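Local coordinates for protein myosin-2 (Saccharomyces cerevisiae, PDB 6IXO) that carries organelles and other cargo along actin cables for their segregation, gripping receptor proteins through the globular tail domain that this chain represents, at residues A[15-20]-A[66-71]. Residues are numbered along the deposited sequence; the frame is centred on the assembly and turned at random.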
loop_
_atom_site.group_PDB
_atom_site.type_symbol
_atom_site.label_atom_id
_atom_site.label_comp_id
_atom_site.label_asym_id
_atom_site.label_seq_id
_atom_site.Cartn_x
_atom_site.Cartn_y
_atom_site.Cartn_z
ATOM N N ARG A 15 9.362 -29.807 -25.803
ATOM C CA ARG A 15 10.005 -28.882 -26.729
ATOM C C ARG A 15 9.567 -27.445 -26.489
ATOM O O ARG A 15 10.356 -26.514 -26.683
ATOM C CB ARG A 15 9.702 -29.263 -28.171
ATOM C CG ARG A 15 10.135 -30.668 -28.546
ATOM C CD ARG A 15 11.594 -30.923 -28.162
ATOM N NE ARG A 15 12.125 -32.156 -28.758
ATOM C CZ ARG A 15 13.399 -32.542 -28.687
ATOM N NH1 ARG A 15 14.288 -31.792 -28.039
ATOM N NH2 ARG A 15 13.785 -33.675 -29.265
ATOM N N LEU A 16 8.317 -27.237 -26.094
ATOM C CA LEU A 16 7.897 -25.834 -25.805
ATOM C C LEU A 16 8.636 -25.304 -24.590
ATOM O O LEU A 16 9.040 -24.144 -24.539
ATOM C CB LEU A 16 6.387 -25.735 -25.597
ATOM C CG LEU A 16 5.592 -25.921 -26.899
ATOM C CD1 LEU A 16 4.145 -26.308 -26.637
ATOM C CD2 LEU A 16 5.664 -24.656 -27.782
ATOM N N LEU A 17 8.829 -26.159 -23.596
ATOM C CA LEU A 17 9.375 -25.683 -22.330
ATOM C C LEU A 17 10.900 -25.515 -22.374
ATOM O O LEU A 17 11.436 -24.612 -21.732
ATOM C CB LEU A 17 8.962 -26.618 -21.203
ATOM C CG LEU A 17 7.446 -26.629 -20.978
ATOM C CD1 LEU A 17 6.991 -27.880 -20.211
ATOM C CD2 LEU A 17 6.995 -25.377 -20.246
ATOM N N GLU A 18 11.596 -26.350 -23.148
ATOM C CA GLU A 18 13.056 -26.242 -23.221
ATOM C C GLU A 18 13.489 -25.028 -24.055
ATOM O O GLU A 18 14.621 -24.563 -23.942
ATOM C CB GLU A 18 13.679 -27.547 -23.779
ATOM C CG GLU A 18 14.105 -27.538 -25.247
ATOM C CD GLU A 18 14.512 -28.952 -25.742
ATOM O OE1 GLU A 18 14.331 -29.269 -26.940
ATOM O OE2 GLU A 18 15.017 -29.758 -24.928
ATOM N N ASP A 19 12.591 -24.513 -24.887
ATOM C CA ASP A 19 12.915 -23.365 -25.729
ATOM C C ASP A 19 12.705 -22.061 -24.952
ATOM O O ASP A 19 11.827 -21.249 -25.288
ATOM C CB ASP A 19 12.069 -23.373 -27.002
ATOM C CG ASP A 19 12.572 -22.391 -28.050
ATOM O OD1 ASP A 19 13.463 -21.572 -27.730
ATOM O OD2 ASP A 19 12.062 -22.425 -29.194
ATOM N N THR A 20 13.504 -21.859 -23.910
ATOM C CA THR A 20 13.324 -20.678 -23.056
ATOM C C THR A 20 13.547 -19.348 -23.770
ATOM O O THR A 20 13.022 -18.336 -23.326
ATOM C CB THR A 20 14.250 -20.695 -21.819
ATOM O OG1 THR A 20 15.581 -21.044 -22.215
ATOM C CG2 THR A 20 13.747 -21.678 -20.788
ATOM N N TRP A 66 9.247 -28.220 -13.799
ATOM C CA TRP A 66 9.683 -29.135 -12.743
ATOM C C TRP A 66 9.316 -30.576 -13.047
ATOM O O TRP A 66 10.149 -31.463 -12.898
ATOM C CB TRP A 66 9.097 -28.741 -11.400
ATOM C CG TRP A 66 9.697 -27.503 -10.890
ATOM C CD1 TRP A 66 10.866 -26.924 -11.297
ATOM C CD2 TRP A 66 9.155 -26.659 -9.882
ATOM N NE1 TRP A 66 11.084 -25.775 -10.592
ATOM C CE2 TRP A 66 10.050 -25.588 -9.713
ATOM C CE3 TRP A 66 8.006 -26.717 -9.093
ATOM C CZ2 TRP A 66 9.840 -24.584 -8.792
ATOM C CZ3 TRP A 66 7.777 -25.695 -8.186
ATOM C CH2 TRP A 66 8.699 -24.645 -8.037
ATOM N N ARG A 67 8.071 -30.801 -13.457
ATOM C CA ARG A 67 7.603 -32.144 -13.802
ATOM C C ARG A 67 8.511 -32.837 -14.820
ATOM O O ARG A 67 8.718 -34.063 -14.776
ATOM C CB ARG A 67 6.178 -32.052 -14.339
ATOM C CG ARG A 67 5.643 -33.330 -14.930
ATOM C CD ARG A 67 4.486 -33.018 -15.836
ATOM N NE ARG A 67 4.037 -34.233 -16.493
ATOM C CZ ARG A 67 3.208 -34.262 -17.525
ATOM N NH1 ARG A 67 2.733 -33.124 -18.026
ATOM N NH2 ARG A 67 2.864 -35.435 -18.053
ATOM N N PHE A 68 9.042 -32.073 -15.761
ATOM C CA PHE A 68 9.910 -32.644 -16.784
ATOM C C PHE A 68 11.371 -32.548 -16.363
ATOM O O PHE A 68 12.250 -32.853 -17.139
ATOM C CB PHE A 68 9.698 -31.942 -18.127
ATOM C CG PHE A 68 8.456 -32.388 -18.855
ATOM C CD1 PHE A 68 8.428 -33.604 -19.517
ATOM C CD2 PHE A 68 7.316 -31.590 -18.879
ATOM C CE1 PHE A 68 7.296 -34.031 -20.194
ATOM C CE2 PHE A 68 6.168 -32.012 -19.550
ATOM C CZ PHE A 68 6.165 -33.237 -20.216
ATOM N N GLY A 69 11.617 -32.122 -15.126
ATOM C CA GLY A 69 12.970 -31.969 -14.623
ATOM C C GLY A 69 13.790 -30.919 -15.356
ATOM O O GLY A 69 15.016 -30.996 -15.407
ATOM N N LEU A 70 13.123 -29.916 -15.923
ATOM C CA LEU A 70 13.851 -28.829 -16.571
ATOM C C LEU A 70 14.187 -27.793 -15.510
ATOM O O LEU A 70 13.743 -26.633 -15.570
ATOM C CB LEU A 70 13.034 -28.219 -17.700
ATOM C CG LEU A 70 12.709 -29.164 -18.863
ATOM C CD1 LEU A 70 11.745 -28.467 -19.805
ATOM C CD2 LEU A 70 13.977 -29.556 -19.597
ATOM N N THR A 71 14.962 -28.232 -14.523
ATOM C CA THR A 71 15.234 -27.417 -13.349
ATOM C C THR A 71 16.093 -26.201 -13.732
ATOM O O THR A 71 15.864 -25.106 -13.235
ATOM C CB THR A 71 15.889 -28.276 -12.239
ATOM O OG1 THR A 71 16.840 -29.160 -12.832
ATOM C CG2 THR A 71 14.826 -29.150 -11.556
#
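Leu17, near the end of helix 6-18, packs against Leu70 and Phe68 in the turn between helices 53-67 and 71-90 of the helical cargo-binding tail. That turn begins with a Schellman motif: Gly69, at positive phi, is its C-prime residue, and Gly69 N donates a hydrogen bond to Trp66 O (2.7 Å). Phe68 and Leu70, flanking the glycine, both point their CB atoms toward helix 6-18. The closest approach is made by one methyl of Leu70, CD1, which lies 3.6 Å from Leu17 CB and also comes within 4.0 Å of the backbone N of Glu18. With chi1 at -64°, Leu17 CG stands beside its own backbone N, and the branch carries CD1 to 4.0 Å from Phe68 CD2. The approach to the ring is oblique, and the Leu17 and Phe68 side chains cross at about a right angle. Leu17 also touches Ile408, so that helix 403-415 borders this apolar cluster. The tip of the same ring, Phe68 CZ, sits 4.0 Å above the Arg67 guanidinium, over its centre. At the more open margin, Arg15 and Glu18 form a salt bridge one helical turn apart, Arg15 NH1 reaching the syn lone pair of Glu18 OE1 at 2.8 Å.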